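Local coordinates for mutual gliding-motility protein MglA (Myxococcus xanthus DK 1622, PDB 6H17) that binds and hydrolyses GTP as an intracellular switch that coordinates the two gliding motilities and sets the direction and speed of movement, at residues Val99-Ser105 and Tyr136-Lys142; Arg9-Ile15 and Gly69-His75; Tyr85-Arg89 and Asn119-Asn123. All blocks are in the same frame, centred on the assembly; numbering follows the deposited sequence.

How the contacts relate
The three contacts belong to one small-GTPase domain. Contact 1 joins strands 98-104 and 136-141 at the guanine end of the nucleotide pocket, where Asn141 and Lys142 meet the base. Contact 2 lies in the same sheet, its centre about 24 Å from that of contact 1. Strand 10-18 links them, since it pairs with both 71-78 and 98-104. The side chain of Ile15 is still about 14 Å from the nucleotide. Contact 3 joins helices 86-93 and 110-125. It touches contact 1 where Leu120 packs on Val99 and Phe101. Its Arg89 side chain comes to about 7 Å from the nucleotide and about 10 Å from the magnesium ion.

Contact 1: residues Val99-Ser105 and Tyr136-Lys142; sequences VVFVADS and YVIQYNK. With GSP (5'-guanosine-diphosphate-monothiophosphate), chain C.
Asp104 OD2 meets Lys142 NZ at 2.8 Å in a salt bridge. The ammonium comes from above the carboxylate plane, 42° out of it. Lys142 is extended beyond CG (chi3 -179°), which takes CD and CE past the Asp104 carboxylate at a slant, while CG lies 3.5 Å from C6 of the guanine. Leu22 O is a second acceptor for NZ. Asn141 ND2 donates to N7 of the base at 3.0 Å. The same nitrogen also donates to Cys23 O, and OD1 accepts from Ala170 N, which fixes the rotation of the amide.

Behind this first shell, Ser105 OG donates to Asn141 O at 2.7 Å and Ser105 N to the same atom at 3.0 Å, from opposite faces of the carbonyl plane. Five parallel-strand bonds follow, from Asn141 N to Ala103 O back to Val137 N to Val99 O. On the face that carries Val102, Val102 CG1 lies 3.5 Å from Gln139 OE1, whose hydrogen-bond donor is Asn28 ND2. On the other face Phe101 CB meets the edge of the Tyr136 ring, 3.7 Å from CE1, and Phe101 CD1 lies beside Ile138 CD1. Helix 110-125 packs on Phe101 and Tyr136. It connects the two strands, making a beta-alpha-beta unit of the P-loop GTPase fold that ends in the NKxD guanine-recognition motif.

Contact 2: residues Arg9-Ile15 and Gly69-His75; sequences REINCKI and GFKTRFH. With SO4 (sulfate ion), chain E.
Lys71 N donates to Arg9 O at 2.8 Å, the first of the backbone bonds between the two strands. Beside it, in the conformer given, Lys71 NZ makes a long, weak and doubtful salt bridge with Glu10 OE2.

At the start of the strands Arg9 folds back on itself, bent at chi2 (-58°) and chi3 (-66°). Arg9 NE then donates to Gly69 O at 3.0 Å, close to the guanidinium plane. The flat group lies on one face of the Phe70 ring, with planes 21° apart and centres 4.1 Å apart, a cation-pi stack. Ile11 CD1 presses on the opposite face, 3.6 Å from Phe70 CG. The ring is thus held between a charged and an aliphatic group. Arg9 NH1 has a further partner in Tyr6 O.

Farther along the same side, Cys13 CB makes a CH-pi contact over one face of the Phe74 ring, and in the conformer given Cys13 SG lies over that ring too. Ile15 CG1 meets the edge of the same ring, 3.9 Å from Phe74 CD1. Helix 176-193 packs on Cys13, Ile15 and Phe74. On the other side, Arg73 reaches away to hold O2 of a sulfate, probably from the crystallisation liquor, with both NH1 and NH2.

The backbones of 9-15 and 69-75 run parallel, with bonds alternating from Lys71 N to Ile15 N. Strands 10-18 and 71-78 are central neighbours in the beta-sheet of the Ras-like GTPase fold.

Contact 3: residues Tyr85-Arg89 and Asn119-Asn123; sequences YDASR and NLRIN
Asp86 OD1 is shared by Asn119 and Asn123 of helix 110-125. From CB the Asp86 chain leads to CG with chi1 at -155°, opposite the backbone N, and this carries the carboxylate across to the other helix. Asp86 CG lies 3.6 Å from Asn119 ND2. Asn123 ND2 donates to Asp86 OD1 at 3.0 Å, on the syn side but tilted out of the carboxylate plane, in a nearly straight bond of 175°. Asn119 ND2 meets Asp86 OD1 from above that plane at 2.9 Å. The two donors come from opposite faces of it. Asp86 OD2 accepts from a water oxygen at 2.6 Å, and the same water donates to Asn123 OD1.

The two helices are neighbours packed against the sheet of the small-GTPase fold. Helix 86-93 follows the loop after strand 71-78, which holds the predicted GTP-binding residues Val79 to Gln82. Arg89 NE donates to Asn119 OD1 at 2.9 Å, the guanidinium and amide planes standing 76° apart. Arg89 NH2 also forms a long salt bridge with Asp86 OD1, at 3.6 Å. An alanine in place of Asp86 would probably leave both amide nitrogens without their shared acceptor and Arg89 without this negative charge beside it. Tyr18 OH is hydrogen-bonded to both Asn119 OD1 and Asn123 ND2. Arg89 NH1 donates to Pro80 O and Gln82 O, and NH2 to Val83 O.

Contact 1: residues Val99-Ser105 and Tyr136-Lys142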
loop_
_atom_site.group_PDB
_atom_site.type_symbol
_atom_site.label_atom_id
_atom_site.label_comp_id
_atom_site.label_asym_id
_atom_site.label_seq_id
_atom_site.Cartn_x
_atom_site.Cartn_y
_atom_site.Cartn_z
ATOM N N VAL A 99 -4.172 -0.274 -3.811
ATOM C CA VAL A 99 -3.477 -1.107 -2.838
ATOM C C VAL A 99 -2.078 -1.443 -3.324
ATOM O O VAL A 99 -1.856 -1.724 -4.508
ATOM C CB VAL A 99 -4.255 -2.406 -2.559
ATOM C CG1 VAL A 99 -3.451 -3.357 -1.691
ATOM C CG2 VAL A 99 -5.583 -2.105 -1.897
ATOM N N VAL A 100 -1.126 -1.421 -2.397
ATOM C CA VAL A 100 0.210 -1.972 -2.602
ATOM C C VAL A 100 0.308 -3.162 -1.673
ATOM O O VAL A 100 0.173 -3.004 -0.448
ATOM C CB VAL A 100 1.313 -0.961 -2.268
ATOM C CG1 VAL A 100 2.673 -1.630 -2.379
ATOM C CG2 VAL A 100 1.233 0.263 -3.167
ATOM N N PHE A 101 0.543 -4.351 -2.225
ATOM C CA PHE A 101 0.824 -5.519 -1.400
ATOM C C PHE A 101 2.331 -5.648 -1.261
ATOM O O PHE A 101 3.029 -5.837 -2.261
ATOM C CB PHE A 101 0.238 -6.798 -1.982
ATOM C CG PHE A 101 0.418 -7.976 -1.071
ATOM C CD1 PHE A 101 1.527 -8.816 -1.163
ATOM C CD2 PHE A 101 -0.512 -8.218 -0.078
ATOM C CE1 PHE A 101 1.678 -9.889 -0.299
ATOM C CE2 PHE A 101 -0.361 -9.279 0.798
ATOM C CZ PHE A 101 0.705 -10.121 0.672
ATOM N N VAL A 102 2.836 -5.570 -0.039
ATOM C CA VAL A 102 4.254 -5.681 0.255
ATOM C C VAL A 102 4.510 -7.111 0.706
ATOM O O VAL A 102 4.084 -7.517 1.790
ATOM C CB VAL A 102 4.697 -4.674 1.320
ATOM C CG1 VAL A 102 6.183 -4.817 1.606
ATOM C CG2 VAL A 102 4.362 -3.240 0.902
ATOM N N ALA A 103 5.191 -7.892 -0.126
ATOM C CA ALA A 103 5.542 -9.264 0.217
ATOM C C ALA A 103 6.940 -9.303 0.811
ATOM O O ALA A 103 7.854 -8.608 0.350
ATOM C CB ALA A 103 5.485 -10.126 -1.035
ATOM N N ASP A 104 7.104 -10.102 1.852
ATOM C CA ASP A 104 8.422 -10.347 2.430
ATOM C C ASP A 104 9.093 -11.458 1.634
ATOM O O ASP A 104 8.618 -12.593 1.635
ATOM C CB ASP A 104 8.254 -10.743 3.896
ATOM C CG ASP A 104 9.577 -10.824 4.645
ATOM O OD1 ASP A 104 10.584 -11.273 4.046
ATOM O OD2 ASP A 104 9.621 -10.427 5.835
ATOM N N SER A 105 10.198 -11.160 0.959
ATOM C CA SER A 105 10.791 -12.165 0.080
ATOM C C SER A 105 11.427 -13.330 0.830
ATOM O O SER A 105 11.787 -14.331 0.190
ATOM C CB SER A 105 11.877 -11.542 -0.807
ATOM O OG SER A 105 11.324 -10.644 -1.761
ATOM N N TYR A 136 -3.748 -1.805 -8.207
ATOM C CA TYR A 136 -3.065 -2.777 -7.358
ATOM C C TYR A 136 -1.678 -3.047 -7.909
ATOM O O TYR A 136 -1.520 -3.364 -9.089
ATOM C CB TYR A 136 -3.904 -4.063 -7.299
ATOM C CG TYR A 136 -3.204 -5.256 -6.694
ATOM C CD1 TYR A 136 -2.465 -5.129 -5.541
ATOM C CD2 TYR A 136 -3.290 -6.513 -7.281
ATOM C CE1 TYR A 136 -1.799 -6.203 -4.988
ATOM C CE2 TYR A 136 -2.635 -7.611 -6.725
ATOM C CZ TYR A 136 -1.890 -7.433 -5.578
ATOM O OH TYR A 136 -1.210 -8.478 -4.982
ATOM N N VAL A 137 -0.678 -2.923 -7.050
ATOM C CA VAL A 137 0.723 -3.174 -7.377
ATOM C C VAL A 137 1.291 -4.061 -6.291
ATOM O O VAL A 137 0.925 -3.928 -5.117
ATOM C CB VAL A 137 1.512 -1.857 -7.470
ATOM C CG1 VAL A 137 3.008 -2.091 -7.669
ATOM C CG2 VAL A 137 0.928 -0.968 -8.583
ATOM N N ILE A 138 2.178 -4.963 -6.668
ATOM C CA ILE A 138 2.845 -5.847 -5.715
ATOM C C ILE A 138 4.329 -5.508 -5.635
ATOM O O ILE A 138 4.985 -5.247 -6.656
ATOM C CB ILE A 138 2.609 -7.341 -6.033
ATOM C CG1 ILE A 138 3.124 -8.205 -4.864
ATOM C CG2 ILE A 138 3.229 -7.756 -7.342
ATOM C CD1 ILE A 138 2.491 -9.612 -4.827
ATOM N N GLN A 139 4.855 -5.521 -4.420
ATOM C CA GLN A 139 6.256 -5.256 -4.144
ATOM C C GLN A 139 6.896 -6.479 -3.517
ATOM O O GLN A 139 6.388 -7.008 -2.522
ATOM C CB GLN A 139 6.366 -4.070 -3.193
ATOM C CG GLN A 139 7.799 -3.654 -2.910
ATOM C CD GLN A 139 7.891 -2.572 -1.874
ATOM O OE1 GLN A 139 8.042 -2.846 -0.685
ATOM N NE2 GLN A 139 7.798 -1.314 -2.318
ATOM N N TYR A 140 8.008 -6.924 -4.081
ATOM C CA TYR A 140 8.792 -8.018 -3.514
ATOM C C TYR A 140 9.908 -7.378 -2.702
ATOM O O TYR A 140 10.963 -7.036 -3.235
ATOM C CB TYR A 140 9.338 -8.933 -4.601
ATOM C CG TYR A 140 8.303 -9.442 -5.589
ATOM C CD1 TYR A 140 7.025 -9.832 -5.181
ATOM C CD2 TYR A 140 8.597 -9.513 -6.943
ATOM C CE1 TYR A 140 6.087 -10.303 -6.108
ATOM C CE2 TYR A 140 7.671 -9.970 -7.860
ATOM C CZ TYR A 140 6.420 -10.358 -7.426
ATOM O OH TYR A 140 5.467 -10.815 -8.328
ATOM N N ASN A 141 9.661 -7.201 -1.410
ATOM C CA ASN A 141 10.574 -6.477 -0.535
ATOM C C ASN A 141 11.599 -7.425 0.073
ATOM O O ASN A 141 11.487 -8.653 0.011
ATOM C CB ASN A 141 9.774 -5.727 0.537
ATOM C CG ASN A 141 10.594 -4.723 1.289
ATOM O OD1 ASN A 141 11.467 -4.057 0.714
ATOM N ND2 ASN A 141 10.350 -4.608 2.584
ATOM N N LYS A 142 12.625 -6.832 0.662
ATOM C CA LYS A 142 13.720 -7.574 1.312
ATOM C C LYS A 142 14.564 -8.364 0.308
ATOM O O LYS A 142 15.071 -9.447 0.612
ATOM C CB LYS A 142 13.266 -8.446 2.487
ATOM C CG LYS A 142 12.264 -7.750 3.412
ATOM C CD LYS A 142 12.299 -8.310 4.822
ATOM C CE LYS A 142 11.268 -7.621 5.696
ATOM N NZ LYS A 142 11.134 -8.329 7.012
HETATM P PG GSP C . 3.615 -4.529 10.934
HETATM O O3B GSP C . 5.021 -4.531 10.062
HETATM S S1G GSP C . 3.890 -5.734 12.345
HETATM O O2G GSP C . 3.386 -3.058 11.339
HETATM O O3G GSP C . 2.529 -4.968 9.947
HETATM P PB GSP C . 5.527 -3.633 8.858
HETATM O O1B GSP C . 5.157 -4.251 7.562
HETATM O O2B GSP C . 5.121 -2.221 9.048
HETATM P PA GSP C . 8.240 -2.683 9.208
HETATM O O1A GSP C . 8.240 -1.774 8.072
HETATM O O2A GSP C . 8.146 -2.108 10.553
HETATM O O3A GSP C . 7.121 -3.799 9.026
HETATM O "O5'" GSP C . 9.548 -3.584 9.050
HETATM C "C5'" GSP C . 9.815 -4.628 9.973
HETATM C "C4'" GSP C . 11.313 -4.890 10.057
HETATM O "O4'" GSP C . 11.800 -5.318 8.769
HETATM C "C3'" GSP C . 12.088 -3.649 10.417
HETATM O "O3'" GSP C . 13.158 -3.993 11.282
HETATM C "C2'" GSP C . 12.651 -3.124 9.098
HETATM O "O2'" GSP C . 13.833 -2.385 9.196
HETATM C "C1'" GSP C . 12.848 -4.455 8.358
HETATM N N9 GSP C . 12.839 -4.341 6.906
HETATM C C8 GSP C . 11.873 -3.737 6.162
HETATM N N7 GSP C . 12.193 -3.819 4.854
HETATM C C5 GSP C . 13.386 -4.490 4.776
HETATM C C6 GSP C . 14.199 -4.851 3.704
HETATM O O6 GSP C . 13.953 -4.619 2.496
HETATM N N1 GSP C . 15.347 -5.507 4.020
HETATM C C2 GSP C . 15.695 -5.825 5.309
HETATM N N2 GSP C . 16.822 -6.480 5.524
HETATM N N3 GSP C . 14.925 -5.478 6.366
HETATM C C4 GSP C . 13.795 -4.814 6.061
#

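Contact 2: residues Arg9-Ile15 and Gly69-His75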
loop_
_atom_site.group_PDB
_atom_site.type_symbol
_atom_site.label_atom_id
_atom_site.label_comp_id
_atom_site.label_asym_id
_atom_site.label_seq_id
_atom_site.Cartn_x
_atom_site.Cartn_y
_atom_site.Cartn_z
ATOM N N ARG A 9 -13.378 21.869 -5.131
ATOM C CA ARG A 9 -12.474 21.354 -6.160
ATOM C C ARG A 9 -11.355 20.518 -5.554
ATOM O O ARG A 9 -10.199 20.616 -5.972
ATOM C CB ARG A 9 -11.877 22.452 -7.050
ATOM C CG ARG A 9 -12.860 23.467 -7.544
ATOM C CD ARG A 9 -13.943 22.809 -8.304
ATOM N NE ARG A 9 -13.488 22.183 -9.549
ATOM C CZ ARG A 9 -14.304 21.554 -10.382
ATOM N NH1 ARG A 9 -15.594 21.446 -10.086
ATOM N NH2 ARG A 9 -13.835 21.036 -11.503
ATOM N N GLU A 10 -11.670 19.706 -4.553
ATOM C CA GLU A 10 -10.686 18.873 -3.875
ATOM C C GLU A 10 -11.037 17.407 -4.015
ATOM O O GLU A 10 -12.194 17.015 -3.876
ATOM C CB GLU A 10 -10.587 19.250 -2.384
ATOM C CG GLU A 10 -10.155 20.704 -2.210
ATOM C CD GLU A 10 -9.745 21.074 -0.796
ATOM O OE1 GLU A 10 -9.432 22.268 -0.561
ATOM O OE2 GLU A 10 -9.736 20.181 0.079
ATOM N N ILE A 11 -10.014 16.608 -4.298
ATOM C CA ILE A 11 -10.126 15.156 -4.377
ATOM C C ILE A 11 -9.149 14.548 -3.385
ATOM O O ILE A 11 -7.964 14.878 -3.397
ATOM C CB ILE A 11 -9.797 14.651 -5.797
ATOM C CG1 ILE A 11 -10.753 15.246 -6.831
ATOM C CG2 ILE A 11 -9.802 13.130 -5.832
ATOM C CD1 ILE A 11 -10.384 14.915 -8.259
ATOM N N ASN A 12 -9.640 13.634 -2.553
ATOM C CA ASN A 12 -8.772 12.870 -1.667
ATOM C C ASN A 12 -8.862 11.403 -2.038
ATOM O O ASN A 12 -9.961 10.855 -2.150
ATOM C CB ASN A 12 -9.151 13.088 -0.207
ATOM C CG ASN A 12 -8.824 14.492 0.265
ATOM O OD1 ASN A 12 -7.796 15.069 -0.113
ATOM N ND2 ASN A 12 -9.710 15.063 1.060
ATOM N N CYS A 13 -7.701 10.809 -2.282
ATOM C CA CYS A 13 -7.552 9.408 -2.648
ATOM C C CYS A 13 -6.890 8.682 -1.483
ATOM O O CYS A 13 -6.169 9.300 -0.686
ATOM C CB CYS A 13 -6.679 9.277 -3.906
ATOM S SG CYS A 13 -7.421 10.045 -5.392
ATOM N N LYS A 14 -7.153 7.372 -1.381
ATOM C CA LYS A 14 -6.586 6.550 -0.319
ATOM C C LYS A 14 -5.824 5.376 -0.900
ATOM O O LYS A 14 -6.364 4.605 -1.704
ATOM C CB LYS A 14 -7.726 6.046 0.552
ATOM C CG LYS A 14 -7.319 5.182 1.707
ATOM C CD LYS A 14 -8.530 4.900 2.583
ATOM C CE LYS A 14 -8.136 4.358 3.922
ATOM N NZ LYS A 14 -9.317 4.162 4.809
ATOM N N ILE A 15 -4.568 5.234 -0.485
ATOM C CA ILE A 15 -3.724 4.097 -0.846
ATOM C C ILE A 15 -3.426 3.318 0.425
ATOM O O ILE A 15 -2.993 3.914 1.419
ATOM C CB ILE A 15 -2.390 4.550 -1.465
ATOM C CG1 ILE A 15 -2.598 5.427 -2.694
ATOM C CG2 ILE A 15 -1.492 3.334 -1.757
ATOM C CD1 ILE A 15 -3.406 4.841 -3.716
ATOM N N GLY A 69 -8.148 20.997 -12.837
ATOM C CA GLY A 69 -9.280 21.664 -12.220
ATOM C C GLY A 69 -9.570 21.258 -10.793
ATOM O O GLY A 69 -10.580 21.722 -10.236
ATOM N N PHE A 70 -8.735 20.424 -10.197
ATOM C CA PHE A 70 -8.895 19.974 -8.820
ATOM C C PHE A 70 -7.537 20.008 -8.128
ATOM O O PHE A 70 -6.486 20.015 -8.780
ATOM C CB PHE A 70 -9.413 18.518 -8.751
ATOM C CG PHE A 70 -10.806 18.334 -9.283
ATOM C CD1 PHE A 70 -11.022 18.106 -10.627
ATOM C CD2 PHE A 70 -11.901 18.383 -8.437
ATOM C CE1 PHE A 70 -12.309 17.945 -11.123
ATOM C CE2 PHE A 70 -13.181 18.215 -8.917
ATOM C CZ PHE A 70 -13.390 18.000 -10.260
ATOM N N LYS A 71 -7.566 20.084 -6.796
ATOM C CA LYS A 71 -6.426 19.736 -5.955
ATOM C C LYS A 71 -6.628 18.286 -5.540
ATOM O O LYS A 71 -7.684 17.934 -4.999
ATOM C CB LYS A 71 -6.403 20.627 -4.705
ATOM C CG LYS A 71 -5.411 20.198 -3.602
ATOM C CD LYS A 71 -5.476 21.107 -2.362
ATOM C CE LYS A 71 -6.673 20.792 -1.473
ATOM N NZ LYS A 71 -6.489 19.589 -0.598
ATOM N N THR A 72 -5.626 17.444 -5.791
ATOM C CA THR A 72 -5.706 16.031 -5.493
ATOM C C THR A 72 -4.623 15.693 -4.491
ATOM O O THR A 72 -3.458 16.059 -4.673
ATOM C CB THR A 72 -5.536 15.173 -6.753
ATOM O OG1 THR A 72 -6.561 15.515 -7.690
ATOM C CG2 THR A 72 -5.635 13.700 -6.417
ATOM N N ARG A 73 -5.024 15.010 -3.437
ATOM C CA ARG A 73 -4.077 14.558 -2.428
ATOM C C ARG A 73 -4.251 13.065 -2.223
ATOM O O ARG A 73 -5.372 12.546 -2.268
ATOM C CB ARG A 73 -4.254 15.313 -1.115
ATOM C CG ARG A 73 -3.902 16.810 -1.192
ATOM C CD ARG A 73 -2.427 17.061 -1.496
ATOM N NE ARG A 73 -2.127 18.499 -1.645
ATOM C CZ ARG A 73 -2.012 19.149 -2.807
ATOM N NH1 ARG A 73 -1.739 20.452 -2.801
ATOM N NH2 ARG A 73 -2.143 18.518 -3.968
ATOM N N PHE A 74 -3.132 12.389 -2.049
ATOM C CA PHE A 74 -3.090 10.968 -1.739
ATOM C C PHE A 74 -2.807 10.782 -0.258
ATOM O O PHE A 74 -1.882 11.402 0.286
ATOM C CB PHE A 74 -2.010 10.285 -2.570
ATOM C CG PHE A 74 -2.392 10.085 -4.004
ATOM C CD1 PHE A 74 -2.811 8.845 -4.456
ATOM C CD2 PHE A 74 -2.357 11.145 -4.896
ATOM C CE1 PHE A 74 -3.182 8.664 -5.770
ATOM C CE2 PHE A 74 -2.725 10.950 -6.219
ATOM C CZ PHE A 74 -3.130 9.717 -6.646
ATOM N N HIS A 75 -3.589 9.926 0.386
ATOM C CA HIS A 75 -3.418 9.585 1.796
ATOM C C HIS A 75 -2.972 8.137 1.852
ATOM O O HIS A 75 -3.738 7.236 1.510
ATOM C CB HIS A 75 -4.711 9.813 2.559
ATOM C CG HIS A 75 -5.121 11.253 2.590
ATOM N ND1 HIS A 75 -6.388 11.660 2.937
ATOM C CD2 HIS A 75 -4.418 12.383 2.335
ATOM C CE1 HIS A 75 -6.455 12.981 2.879
ATOM N NE2 HIS A 75 -5.275 13.446 2.524
HETATM S S SO4 E . -0.178 21.395 -6.073
HETATM O O1 SO4 E . -0.268 21.900 -7.462
HETATM O O2 SO4 E . -1.524 21.119 -5.545
HETATM O O3 SO4 E . 0.579 20.135 -6.078
HETATM O O4 SO4 E . 0.519 22.363 -5.232
HETATM O O HOH W 1 -7.256 17.426 -1.941
#

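Contact 3: residues Tyr85-Arg89 and Asn119-Asn123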
loop_
_atom_site.group_PDB
_atom_site.type_symbol
_atom_site.label_atom_id
_atom_site.label_comp_id
_atom_site.label_asym_id
_atom_site.label_seq_id
_atom_site.Cartn_x
_atom_site.Cartn_y
_atom_site.Cartn_z
ATOM N N TYR A 85 -4.859 -9.300 13.752
ATOM C CA TYR A 85 -5.408 -7.942 13.697
ATOM C C TYR A 85 -6.300 -7.695 12.492
ATOM O O TYR A 85 -6.308 -6.614 11.898
ATOM C CB TYR A 85 -4.277 -6.912 13.779
ATOM C CG TYR A 85 -3.470 -7.073 15.030
ATOM C CD1 TYR A 85 -4.054 -6.895 16.274
ATOM C CD2 TYR A 85 -2.134 -7.398 14.975
ATOM C CE1 TYR A 85 -3.321 -7.063 17.441
ATOM C CE2 TYR A 85 -1.388 -7.566 16.131
ATOM C CZ TYR A 85 -1.988 -7.392 17.353
ATOM O OH TYR A 85 -1.247 -7.546 18.513
ATOM N N ASP A 86 -7.112 -8.695 12.136
ATOM C CA ASP A 86 -8.003 -8.564 10.982
ATOM C C ASP A 86 -8.962 -7.389 11.141
ATOM O O ASP A 86 -9.234 -6.667 10.182
ATOM C CB ASP A 86 -8.781 -9.868 10.790
ATOM C CG ASP A 86 -9.251 -10.071 9.362
ATOM O OD1 ASP A 86 -8.634 -9.533 8.429
ATOM O OD2 ASP A 86 -10.249 -10.831 9.186
ATOM N N ALA A 87 -9.476 -7.167 12.351
ATOM C CA ALA A 87 -10.445 -6.094 12.532
ATOM C C ALA A 87 -9.845 -4.738 12.168
ATOM O O ALA A 87 -10.492 -3.906 11.522
ATOM C CB ALA A 87 -10.976 -6.087 13.969
ATOM N N SER A 88 -8.586 -4.506 12.559
ATOM C CA SER A 88 -7.925 -3.251 12.225
ATOM C C SER A 88 -7.740 -3.113 10.725
ATOM O O SER A 88 -7.959 -2.036 10.154
ATOM C CB SER A 88 -6.551 -3.197 12.895
ATOM O OG SER A 88 -6.657 -3.078 14.292
ATOM N N ARG A 89 -7.294 -4.186 10.073
ATOM C CA ARG A 89 -7.103 -4.138 8.634
ATOM C C ARG A 89 -8.402 -3.793 7.931
ATOM O O ARG A 89 -8.411 -3.019 6.968
ATOM C CB ARG A 89 -6.571 -5.471 8.116
ATOM C CG ARG A 89 -5.177 -5.797 8.621
ATOM C CD ARG A 89 -4.568 -6.984 7.913
ATOM N NE ARG A 89 -5.131 -8.275 8.266
ATOM C CZ ARG A 89 -4.759 -8.984 9.314
ATOM N NH1 ARG A 89 -3.880 -8.475 10.170
ATOM N NH2 ARG A 89 -5.274 -10.186 9.535
ATOM N N ASN A 119 -6.183 -12.817 2.549
ATOM C CA ASN A 119 -6.908 -11.951 3.464
ATOM C C ASN A 119 -7.257 -10.620 2.818
ATOM O O ASN A 119 -8.358 -10.095 3.041
ATOM C CB ASN A 119 -6.042 -11.763 4.713
ATOM C CG ASN A 119 -6.671 -10.886 5.753
ATOM O OD1 ASN A 119 -6.165 -9.793 6.027
ATOM N ND2 ASN A 119 -7.741 -11.357 6.372
ATOM N N LEU A 120 -6.339 -10.049 2.026
ATOM C CA LEU A 120 -6.649 -8.838 1.269
ATOM C C LEU A 120 -7.832 -9.070 0.335
ATOM O O LEU A 120 -8.764 -8.261 0.277
ATOM C CB LEU A 120 -5.428 -8.402 0.458
ATOM C CG LEU A 120 -5.611 -7.216 -0.496
ATOM C CD1 LEU A 120 -6.055 -5.958 0.229
ATOM C CD2 LEU A 120 -4.310 -6.993 -1.279
ATOM N N ARG A 121 -7.793 -10.167 -0.421
ATOM C CA ARG A 121 -8.877 -10.447 -1.360
ATOM C C ARG A 121 -10.206 -10.591 -0.634
ATOM O O ARG A 121 -11.222 -10.034 -1.065
ATOM C CB ARG A 121 -8.536 -11.710 -2.152
ATOM C CG ARG A 121 -9.538 -12.045 -3.243
ATOM C CD ARG A 121 -9.218 -13.381 -3.896
ATOM N NE ARG A 121 -9.615 -14.507 -3.052
ATOM C CZ ARG A 121 -10.864 -14.952 -2.944
ATOM N NH1 ARG A 121 -11.838 -14.364 -3.622
ATOM N NH2 ARG A 121 -11.139 -15.983 -2.155
ATOM N N ILE A 122 -10.214 -11.328 0.482
ATOM C CA ILE A 122 -11.437 -11.550 1.237
ATOM C C ILE A 122 -11.946 -10.255 1.839
ATOM O O ILE A 122 -13.147 -9.967 1.793
ATOM C CB ILE A 122 -11.185 -12.627 2.317
ATOM C CG1 ILE A 122 -10.950 -13.999 1.687
ATOM C CG2 ILE A 122 -12.337 -12.626 3.331
ATOM C CD1 ILE A 122 -12.163 -14.602 1.007
ATOM N N ASN A 123 -11.057 -9.455 2.416
ATOM C CA ASN A 123 -11.502 -8.219 3.054
ATOM C C ASN A 123 -12.048 -7.247 2.027
ATOM O O ASN A 123 -13.025 -6.536 2.304
ATOM C CB ASN A 123 -10.377 -7.607 3.883
ATOM C CG ASN A 123 -10.220 -8.304 5.217
ATOM O OD1 ASN A 123 -11.106 -9.043 5.664
ATOM N ND2 ASN A 123 -9.104 -8.084 5.866
HETATM O O HOH W 2 -11.194 -11.481 6.809
#